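Local coordinates for protein formylmethanofuran--tetrahydromethanopterin formyltransferase (Methanosarcina barkeri, PDB 1M5S) that catalyses the reversible transfer of a formyl group from formylmethanofuran to tetrahydromethanopterin, a step of methanogenesis from carbon dioxide, at residues A[76-80]-A[81-85]; A[114-117]-A[118-121]; A[195-199]-A[200-204]. One frame throughout, in Å; residues are numbered along the deposited sequence.

Interaction 1. Residues A[76-80]-A[81-85]; sequences ICTFK and YEALE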
ATOM      1  N   ILE A  76     -11.414  -5.018 -19.930  1.00 24.06           N
ATOM      2  CA  ILE A  76     -12.792  -5.301 -19.579  1.00 24.08           C
ATOM      3  C   ILE A  76     -13.319  -6.274 -20.626  1.00 29.10           C
ATOM      4  O   ILE A  76     -13.046  -6.118 -21.815  1.00 26.39           O
ATOM      5  CB  ILE A  76     -13.634  -4.010 -19.554  1.00 26.58           C
ATOM      6  CG1 ILE A  76     -13.103  -3.071 -18.458  1.00 22.56           C
ATOM      7  CG2 ILE A  76     -15.095  -4.337 -19.286  1.00 25.40           C
ATOM      8  CD1 ILE A  76     -13.494  -1.602 -18.629  1.00 27.01           C
ATOM      9  N   CYS A  77     -13.871  -7.382 -20.142  1.00 32.83           N
ATOM     10  CA  CYS A  77     -14.166  -8.547 -20.971  1.00 32.41           C
ATOM     11  C   CYS A  77     -15.642  -8.892 -20.871  1.00 32.52           C
ATOM     12  O   CYS A  77     -16.246  -8.806 -19.793  1.00 31.45           O
ATOM     13  CB  CYS A  77     -13.351  -9.763 -20.507  1.00 29.47           C
ATOM     14  SG  CYS A  77     -11.561  -9.517 -20.366  1.00 30.97           S
ATOM     15  N   THR A  78     -16.186  -9.415 -21.963  1.00 32.26           N
ATOM     16  CA  THR A  78     -17.583  -9.816 -21.980  1.00 26.45           C
ATOM     17  C   THR A  78     -17.853 -10.695 -23.215  1.00 27.46           C
ATOM     18  O   THR A  78     -17.054 -10.712 -24.162  1.00 22.89           O
ATOM     19  CB  THR A  78     -18.480  -8.550 -21.952  1.00 32.95           C
ATOM     20  OG1 THR A  78     -19.724  -8.843 -21.308  1.00 48.39           O
ATOM     21  CG2 THR A  78     -18.715  -8.036 -23.345  1.00 21.77           C
ATOM     22  N   PHE A  79     -18.887 -11.530 -23.144  1.00 29.32           N
ATOM     23  CA  PHE A  79     -19.149 -12.481 -24.225  1.00 38.32           C
ATOM     24  C   PHE A  79     -19.543 -11.821 -25.541  1.00 38.57           C
ATOM     25  O   PHE A  79     -18.918 -12.076 -26.567  1.00 37.54           O
ATOM     26  CB  PHE A  79     -20.207 -13.506 -23.804  1.00 43.81           C
ATOM     27  CG  PHE A  79     -19.645 -14.660 -23.022  1.00 52.57           C
ATOM     28  CD1 PHE A  79     -18.376 -15.158 -23.317  1.00 53.03           C
ATOM     29  CD2 PHE A  79     -20.350 -15.206 -21.951  1.00 54.04           C
ATOM     30  CE1 PHE A  79     -17.808 -16.180 -22.554  1.00 56.26           C
ATOM     31  CE2 PHE A  79     -19.795 -16.232 -21.179  1.00 55.22           C
ATOM     32  CZ  PHE A  79     -18.518 -16.718 -21.482  1.00 57.10           C
ATOM     33  N   LYS A  80     -20.497 -10.896 -25.487  1.00 44.66           N
ATOM     34  CA  LYS A  80     -20.953 -10.191 -26.683  1.00 44.45           C
ATOM     35  C   LYS A  80     -20.415  -8.758 -26.777  1.00 46.39           C
ATOM     36  O   LYS A  80     -20.379  -8.046 -25.779  1.00 49.91           O
ATOM     37  CB  LYS A  80     -22.481 -10.177 -26.716  1.00 50.11           C
ATOM     38  CG  LYS A  80     -23.086 -11.385 -27.414  1.00 56.54           C
ATOM     39  CD  LYS A  80     -23.956 -12.211 -26.480  1.00 63.82           C
ATOM     40  CE  LYS A  80     -24.454 -13.467 -27.183  1.00 63.96           C
ATOM     41  NZ  LYS A  80     -23.331 -14.226 -27.816  1.00 65.18           N
ATOM     42  N   TYR A  81     -20.062  -8.328 -27.990  1.00 42.86           N
ATOM     43  CA  TYR A  81     -19.566  -6.970 -28.253  1.00 41.59           C
ATOM     44  C   TYR A  81     -20.521  -5.850 -27.816  1.00 45.86           C
ATOM     45  O   TYR A  81     -20.083  -4.731 -27.548  1.00 44.70           O
ATOM     46  CB  TYR A  81     -19.272  -6.787 -29.744  1.00 43.73           C
ATOM     47  CG  TYR A  81     -17.857  -7.113 -30.178  1.00 44.47           C
ATOM     48  CD1 TYR A  81     -16.769  -6.912 -29.328  1.00 39.60           C
ATOM     49  CD2 TYR A  81     -17.605  -7.573 -31.469  1.00 46.14           C
ATOM     50  CE1 TYR A  81     -15.455  -7.161 -29.764  1.00 37.74           C
ATOM     51  CE2 TYR A  81     -16.307  -7.828 -31.912  1.00 46.68           C
ATOM     52  CZ  TYR A  81     -15.238  -7.621 -31.059  1.00 47.53           C
ATOM     53  OH  TYR A  81     -13.960  -7.865 -31.516  1.00 42.46           O
ATOM     54  N   GLU A  82     -21.823  -6.120 -27.874  1.00 45.16           N
ATOM     55  CA  GLU A  82     -22.845  -5.166 -27.446  1.00 44.58           C
ATOM     56  C   GLU A  82     -22.733  -4.881 -25.951  1.00 44.25           C
ATOM     57  O   GLU A  82     -22.801  -3.726 -25.518  1.00 36.99           O
ATOM     58  CB  GLU A  82     -24.241  -5.718 -27.765  1.00 56.20           C
ATOM     59  CG  GLU A  82     -25.407  -4.956 -27.123  1.00 67.72           C
ATOM     60  CD  GLU A  82     -26.742  -5.683 -27.268  1.00 78.73           C
ATOM     61  OE1 GLU A  82     -27.081  -6.098 -28.399  1.00 81.85           O
ATOM     62  OE2 GLU A  82     -27.458  -5.834 -26.251  1.00 80.30           O
ATOM     63  N   ALA A  83     -22.584  -5.946 -25.170  1.00 36.77           N
ATOM     64  CA  ALA A  83     -22.432  -5.838 -23.726  1.00 40.08           C
ATOM     65  C   ALA A  83     -21.150  -5.100 -23.330  1.00 34.24           C
ATOM     66  O   ALA A  83     -21.141  -4.348 -22.358  1.00 42.26           O
ATOM     67  CB  ALA A  83     -22.456  -7.229 -23.099  1.00 39.52           C
ATOM     68  N   LEU A  84     -20.095  -5.273 -24.122  1.00 33.50           N
ATOM     69  CA  LEU A  84     -18.797  -4.656 -23.858  1.00 32.76           C
ATOM     70  C   LEU A  84     -18.833  -3.130 -23.937  1.00 39.63           C
ATOM     71  O   LEU A  84     -18.372  -2.453 -23.018  1.00 34.76           O
ATOM     72  CB  LEU A  84     -17.749  -5.193 -24.836  1.00 34.18           C
ATOM     73  CG  LEU A  84     -16.295  -4.881 -24.478  1.00 44.18           C
ATOM     74  CD1 LEU A  84     -16.033  -5.310 -23.038  1.00 40.50           C
ATOM     75  CD2 LEU A  84     -15.345  -5.584 -25.435  1.00 33.44           C
ATOM     76  N   GLU A  85     -19.342  -2.599 -25.048  1.00 39.72           N
ATOM     77  CA  GLU A  85     -19.529  -1.159 -25.216  1.00 40.10           C
ATOM     78  C   GLU A  85     -20.318  -0.592 -24.046  1.00 38.59           C
ATOM     79  O   GLU A  85     -19.969   0.452 -23.502  1.00 38.40           O
ATOM     80  CB  GLU A  85     -20.268  -0.864 -26.532  1.00 49.12           C
ATOM     81  CG  GLU A  85     -20.630   0.612 -26.746  1.00 52.88           C
ATOM     82  CD  GLU A  85     -20.866   0.970 -28.211  1.00 60.81           C
ATOM     83  OE1 GLU A  85     -21.641   0.260 -28.887  1.00 60.20           O
ATOM     84  OE2 GLU A  85     -20.286   1.972 -28.684  1.00 61.68           O
TER
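Thr-78 holds OG1 anti to the backbone N (chi1 -151°), which puts CG2 in the crowded position and drives this methyl into the first turn of the following helix. Leu-84 meets it with CG anti to its own N and chi2 at 52°, so that CD1 reaches back along the strand to Ile-76. The side chains of Thr-78 and Leu-84 run antiparallel alongside one another, and the packing is tight, with Thr-78 CG2 only 3.4 Å from Leu-84 CB. Leu-84 CD1 also rests on Ile-76 O at 3.3 Å and touches Ile-76 CG2 at 4.0 Å, while Thr-78 OG1 abuts the methyl of Ala-83. Lys-80 is the N-cap: its O accepts the bond from Leu-84 N (3.2 Å) and starts the helix. The chain thus turns back from the strand into the helix, the directions of 76-78 and 81-85 lying 147° apart. Strand 71-78 is hydrogen-bonded to strand 12-26 through Ile-76 with Ala-21 and Thr-78 with Lys-19. Leu-84 packs against Ala-21 and, on strand 147-170, Ala-157, while Ile-76 meets Leu-88 further along helix 81-95.

Interaction 2. Residues A[114-117]-A[118-121]; sequences QDNV and GFKL. Unlike the reference sequence in segment 114-117: Asp-115 (reference Phe).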
ATOM      1  N   GLN A 114     -13.813  -0.912 -32.746  1.00 38.67           N
ATOM      2  CA  GLN A 114     -13.619   0.317 -31.968  1.00 39.60           C
ATOM      3  C   GLN A 114     -14.953   0.838 -31.439  1.00 43.24           C
ATOM      4  O   GLN A 114     -15.887   1.076 -32.208  1.00 43.04           O
ATOM      5  CB  GLN A 114     -12.978   1.412 -32.824  1.00 34.95           C
ATOM      6  CG  GLN A 114     -11.569   1.123 -33.302  1.00 30.34           C
ATOM      7  CD  GLN A 114     -10.534   1.249 -32.206  1.00 43.30           C
ATOM      8  OE1 GLN A 114     -10.807   1.790 -31.134  1.00 32.18           O
ATOM      9  NE2 GLN A 114      -9.327   0.760 -32.476  1.00 34.84           N
ATOM     10  N   ASP A 115     -15.042   1.009 -30.125  1.00 37.65           N
ATOM     11  CA  ASP A 115     -16.218   1.616 -29.516  1.00 38.93           C
ATOM     12  C   ASP A 115     -15.909   3.093 -29.256  1.00 45.16           C
ATOM     13  O   ASP A 115     -14.811   3.428 -28.810  1.00 41.52           O
ATOM     14  CB  ASP A 115     -16.566   0.895 -28.210  1.00 44.19           C
ATOM     15  CG  ASP A 115     -16.925  -0.572 -28.426  1.00 49.76           C
ATOM     16  OD1 ASP A 115     -16.101  -1.454 -28.096  1.00 50.05           O
ATOM     17  OD2 ASP A 115     -18.043  -0.850 -28.908  1.00 58.22           O
ATOM     18  N   ASN A 116     -16.826   3.980 -29.633  1.00 38.87           N
ATOM     19  CA  ASN A 116     -16.560   5.420 -29.564  1.00 36.88           C
ATOM     20  C   ASN A 116     -16.894   6.017 -28.195  1.00 37.01           C
ATOM     21  O   ASN A 116     -17.498   7.087 -28.095  1.00 34.38           O
ATOM     22  CB  ASN A 116     -17.301   6.163 -30.694  1.00 36.08           C
ATOM     23  CG  ASN A 116     -18.821   6.186 -30.506  1.00 30.32           C
ATOM     24  OD1 ASN A 116     -19.402   5.365 -29.781  1.00 37.10           O
ATOM     25  ND2 ASN A 116     -19.470   7.148 -31.161  1.00 37.67           N
ATOM     26  N   VAL A 117     -16.357   5.382 -27.155  1.00 32.86           N
ATOM     27  CA  VAL A 117     -16.625   5.735 -25.762  1.00 27.19           C
ATOM     28  C   VAL A 117     -16.357   7.216 -25.449  1.00 24.68           C
ATOM     29  O   VAL A 117     -17.185   7.880 -24.830  1.00 28.22           O
ATOM     30  CB  VAL A 117     -15.779   4.844 -24.815  1.00 35.44           C
ATOM     31  CG1 VAL A 117     -16.144   5.105 -23.359  1.00 30.62           C
ATOM     32  CG2 VAL A 117     -15.995   3.379 -25.163  1.00 29.31           C
ATOM     33  N   GLY A 118     -15.232   7.736 -25.931  1.00 24.73           N
ATOM     34  CA  GLY A 118     -14.887   9.125 -25.682  1.00 29.24           C
ATOM     35  C   GLY A 118     -15.877  10.106 -26.289  1.00 36.89           C
ATOM     36  O   GLY A 118     -16.179  11.145 -25.698  1.00 31.05           O
ATOM     37  N   PHE A 119     -16.347   9.801 -27.494  1.00 36.56           N
ATOM     38  CA  PHE A 119     -17.374  10.609 -28.145  1.00 27.79           C
ATOM     39  C   PHE A 119     -18.638  10.589 -27.297  1.00 27.29           C
ATOM     40  O   PHE A 119     -19.258  11.623 -27.071  1.00 31.29           O
ATOM     41  CB  PHE A 119     -17.668  10.064 -29.553  1.00 38.39           C
ATOM     42  CG  PHE A 119     -18.788  10.782 -30.267  1.00 33.22           C
ATOM     43  CD1 PHE A 119     -20.111  10.372 -30.105  1.00 36.31           C
ATOM     44  CD2 PHE A 119     -18.526  11.890 -31.068  1.00 44.37           C
ATOM     45  CE1 PHE A 119     -21.159  11.058 -30.721  1.00 41.69           C
ATOM     46  CE2 PHE A 119     -19.566  12.587 -31.692  1.00 37.59           C
ATOM     47  CZ  PHE A 119     -20.885  12.168 -31.515  1.00 35.61           C
ATOM     48  N   LYS A 120     -18.975   9.418 -26.767  1.00 28.23           N
ATOM     49  CA  LYS A 120     -20.209   9.251 -26.017  1.00 23.86           C
ATOM     50  C   LYS A 120     -20.138   9.915 -24.649  1.00 33.21           C
ATOM     51  O   LYS A 120     -21.147  10.385 -24.131  1.00 28.28           O
ATOM     52  CB  LYS A 120     -20.536   7.763 -25.863  1.00 32.32           C
ATOM     53  CG  LYS A 120     -20.963   7.090 -27.159  1.00 35.29           C
ATOM     54  CD  LYS A 120     -21.268   5.620 -26.937  1.00 44.64           C
ATOM     55  CE  LYS A 120     -22.492   5.173 -27.721  1.00 48.82           C
ATOM     56  NZ  LYS A 120     -23.098   3.948 -27.126  1.00 51.61           N
ATOM     57  N   LEU A 121     -18.938   9.980 -24.082  1.00 29.66           N
ATOM     58  CA  LEU A 121     -18.748  10.558 -22.750  1.00 30.97           C
ATOM     59  C   LEU A 121     -18.725  12.086 -22.770  1.00 30.65           C
ATOM     60  O   LEU A 121     -19.145  12.722 -21.800  1.00 31.19           O
ATOM     61  CB  LEU A 121     -17.447  10.030 -22.120  1.00 30.52           C
ATOM     62  CG  LEU A 121     -17.434   8.576 -21.634  1.00 30.96           C
ATOM     63  CD1 LEU A 121     -16.071   8.234 -21.065  1.00 31.02           C
ATOM     64  CD2 LEU A 121     -18.517   8.370 -20.586  1.00 31.02           C
TER
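Asn-116 and the residues after it form the N-terminal end of the short helix 117-122, entered directly from strand 113-115. Asn-116 is both the N-cap and the centre of an inverse gamma turn, in which Val-117 N makes a weak bond back to Asp-115 O. Its side chain makes no capping bond; the main chain starts the helix instead. Lys-120 N donates to Asn-116 O at 3.1 Å, and Leu-121 N donates to Val-117 O at 2.8 Å. With CG of Asn-116 set between its backbone N and carbonyl carbon (chi1 70°), the amide leans over the first helical turn. It lies beside Phe-119, its plane within 11° of the ring plane, and ND2 comes obliquely to CD1 of that ring at 3.5 Å. The other end of the amide meets Lys-120, whose chain crosses it at about a right angle, with OD1 3.4 Å from CD. On the buried flank Val-117 and Leu-121 point the same way, and their CG1 and CD1 methyls meet at 3.9 Å. Val-117 also packs on Ile-155 of strand 147-170, and Leu-121 on Ile-92 of helix 81-95. Replacing Asn-116 with an alanine here would take away the amide and is likely to leave the Phe-119 ring and the Lys-120 methylenes without their neighbour and freer to turn. The amide thus acts by contact rather than by hydrogen bonding across this turn: its oxygen faces methylenes of a cationic chain, which are probably slightly polarised toward it, while the two carbonyls carry the directional bonds.

Interaction 3. Residues A[195-199]-A[200-204]; sequences TPFPG and GIVAS
Phe-197 and Val-202 cross obliquely, with one methyl of the valine set over a face of the ring. Val-202 CG2 stands 3.7 Å from the ring centroid and 21° off the normal, a CH-pi contact. It is displaced toward the rim, so that CG of Phe-197 is its nearest ring atom at 3.4 Å, while CG1 reaches toward CE2. Val-202 can present both methyls to the ring because CG1 is anti to its backbone N (chi1 -173°) and CG2 lies beside that N. At the root of the ring, Phe-197 CB lies 3.6 Å from Ile-201 O. The intervening chain folds through two overlapping beta turns. Residues 197-200 form a type II turn with Pro-198 and Gly-199 at its corners, closed by Gly-200 N to Phe-197 O at 2.7 Å; residues 198-201 follow with type I' angles, closed by Ile-201 N to Pro-198 O at 3.2 Å. Both donors stand well above the carbonyl planes. Gly-200 has room for no side chain: a beta carbon would collide with Gly-199 O and with OG1 of Thr-195. Its CA instead makes a C-H···O contact with Thr-195 O at 3.3 Å. One water accepts from Phe-197 N and donates weakly to Gly-200 O, bridging the first and last residues of the type II turn. Ile-201 turns the other way, its CG1 3.5 Å from Gly-199 O, and packs on Leu-177 and Val-184 of helix 173-187. A second subunit of the tetramer lies against this loop, its Thr-98 meeting Phe-197 and its Trp-32 Ile-201.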
ATOM      1  N   THR A 195      -5.978 -11.093 -14.375  1.00 21.81           N
ATOM      2  CA  THR A 195      -6.430 -12.147 -13.490  1.00 17.87           C
ATOM      3  C   THR A 195      -7.637 -11.634 -12.700  1.00 26.56           C
ATOM      4  O   THR A 195      -7.482 -10.913 -11.716  1.00 25.78           O
ATOM      5  CB  THR A 195      -5.292 -12.586 -12.518  1.00 24.65           C
ATOM      6  OG1 THR A 195      -4.773 -11.442 -11.832  1.00 21.85           O
ATOM      7  CG2 THR A 195      -4.148 -13.259 -13.285  1.00 20.04           C
ATOM      8  N   PRO A 196      -8.860 -11.904 -13.194  1.00 25.94           N
ATOM      9  CA  PRO A 196     -10.029 -11.102 -12.813  1.00 25.64           C
ATOM     10  C   PRO A 196     -10.603 -11.365 -11.417  1.00 22.07           C
ATOM     11  O   PRO A 196     -11.449 -10.605 -10.936  1.00 19.48           O
ATOM     12  CB  PRO A 196     -11.047 -11.422 -13.914  1.00 29.27           C
ATOM     13  CG  PRO A 196     -10.654 -12.778 -14.385  1.00 24.00           C
ATOM     14  CD  PRO A 196      -9.154 -12.746 -14.368  1.00 20.11           C
ATOM     15  N   PHE A 197     -10.200 -12.458 -10.778  1.00 17.61           N
ATOM     16  CA  PHE A 197     -10.784 -12.810  -9.486  1.00 17.27           C
ATOM     17  C   PHE A 197     -10.240 -11.932  -8.355  1.00 24.12           C
ATOM     18  O   PHE A 197      -9.376 -11.094  -8.597  1.00 20.41           O
ATOM     19  CB  PHE A 197     -10.566 -14.298  -9.207  1.00 20.61           C
ATOM     20  CG  PHE A 197     -11.749 -15.151  -9.580  1.00 24.46           C
ATOM     21  CD1 PHE A 197     -12.081 -15.355 -10.919  1.00 32.99           C
ATOM     22  CD2 PHE A 197     -12.593 -15.659  -8.596  1.00 25.11           C
ATOM     23  CE1 PHE A 197     -13.241 -16.042 -11.268  1.00 25.78           C
ATOM     24  CE2 PHE A 197     -13.755 -16.347  -8.936  1.00 35.48           C
ATOM     25  CZ  PHE A 197     -14.080 -16.537 -10.275  1.00 29.53           C
ATOM     26  N   PRO A 198     -10.853 -11.989  -7.154  1.00 21.33           N
ATOM     27  CA  PRO A 198     -10.440 -11.074  -6.078  1.00 24.75           C
ATOM     28  C   PRO A 198      -8.972 -11.230  -5.694  1.00 24.20           C
ATOM     29  O   PRO A 198      -8.556 -12.277  -5.197  1.00 24.71           O
ATOM     30  CB  PRO A 198     -11.364 -11.443  -4.924  1.00 28.52           C
ATOM     31  CG  PRO A 198     -12.578 -12.030  -5.603  1.00 25.22           C
ATOM     32  CD  PRO A 198     -12.002 -12.814  -6.737  1.00 25.54           C
ATOM     33  N   GLY A 199      -8.195 -10.174  -5.928  1.00 28.25           N
ATOM     34  CA  GLY A 199      -6.754 -10.247  -5.745  1.00 19.49           C
ATOM     35  C   GLY A 199      -6.088 -11.105  -6.804  1.00 21.44           C
ATOM     36  O   GLY A 199      -4.923 -11.479  -6.665  1.00 21.94           O
ATOM     37  N   GLY A 200      -6.832 -11.410  -7.865  1.00 18.03           N
ATOM     38  CA  GLY A 200      -6.339 -12.275  -8.920  1.00 18.71           C
ATOM     39  C   GLY A 200      -6.526 -13.752  -8.626  1.00 21.93           C
ATOM     40  O   GLY A 200      -6.085 -14.604  -9.402  1.00 21.86           O
ATOM     41  N   ILE A 201      -7.194 -14.061  -7.518  1.00 18.53           N
ATOM     42  CA  ILE A 201      -7.149 -15.408  -6.946  1.00 22.08           C
ATOM     43  C   ILE A 201      -8.532 -16.027  -6.706  1.00 21.09           C
ATOM     44  O   ILE A 201      -9.393 -15.432  -6.054  1.00 20.47           O
ATOM     45  CB  ILE A 201      -6.332 -15.417  -5.617  1.00 20.91           C
ATOM     46  CG1 ILE A 201      -4.904 -14.924  -5.874  1.00 19.08           C
ATOM     47  CG2 ILE A 201      -6.290 -16.825  -5.030  1.00 20.94           C
ATOM     48  CD1 ILE A 201      -4.155 -14.506  -4.622  1.00 17.55           C
ATOM     49  N   VAL A 202      -8.720 -17.238  -7.224  1.00 23.72           N
ATOM     50  CA  VAL A 202      -9.957 -17.992  -7.038  1.00 24.28           C
ATOM     51  C   VAL A 202      -9.858 -18.840  -5.777  1.00 21.97           C
ATOM     52  O   VAL A 202      -9.069 -19.774  -5.716  1.00 22.85           O
ATOM     53  CB  VAL A 202     -10.218 -18.930  -8.243  1.00 28.83           C
ATOM     54  CG1 VAL A 202     -11.588 -19.585  -8.131  1.00 27.48           C
ATOM     55  CG2 VAL A 202     -10.092 -18.157  -9.542  1.00 27.56           C
ATOM     56  N   ALA A 203     -10.660 -18.520  -4.771  1.00 22.55           N
ATOM     57  CA  ALA A 203     -10.697 -19.318  -3.555  1.00 23.19           C
ATOM     58  C   ALA A 203     -11.718 -20.455  -3.656  1.00 29.16           C
ATOM     59  O   ALA A 203     -11.628 -21.447  -2.935  1.00 25.04           O
ATOM     60  CB  ALA A 203     -11.030 -18.436  -2.374  1.00 22.88           C
ATOM     61  N   SER A 204     -12.665 -20.318  -4.576  1.00 24.32           N
ATOM     62  CA  SER A 204     -13.822 -21.203  -4.625  1.00 33.75           C
ATOM     63  C   SER A 204     -13.653 -22.394  -5.569  1.00 29.27           C
ATOM     64  O   SER A 204     -13.691 -23.547  -5.132  1.00 31.93           O
ATOM     65  CB  SER A 204     -15.082 -20.407  -4.997  1.00 27.50           C
ATOM     66  OG  SER A 204     -14.891 -19.645  -6.178  1.00 25.62           O
TER
HETATM   67  O   HOH W   1      -8.013 -14.668 -11.423  1.00 25.26           O

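Overall arrangement
Interactions 1 and 2 are neighbours, their centres 14 Å apart, and each takes the chain from a strand into a helix. Glu-85 joins them: its CB lies 3.3 Å from Asp-115 OD2, and its OE2 stands 3.8 Å from Lys-120 NZ, a long and weak approach of opposite charges. Both also pack on strand 147-170. Interaction 3 lies apart, with its centre 20 Å from that of interaction 1 and 30 Å from that of interaction 2, and touches neither; its nearest atoms are about 7 Å and 18 Å away. It alone meets another subunit of the homotetramer, whereas 76-85 and 114-121 contact their own chain.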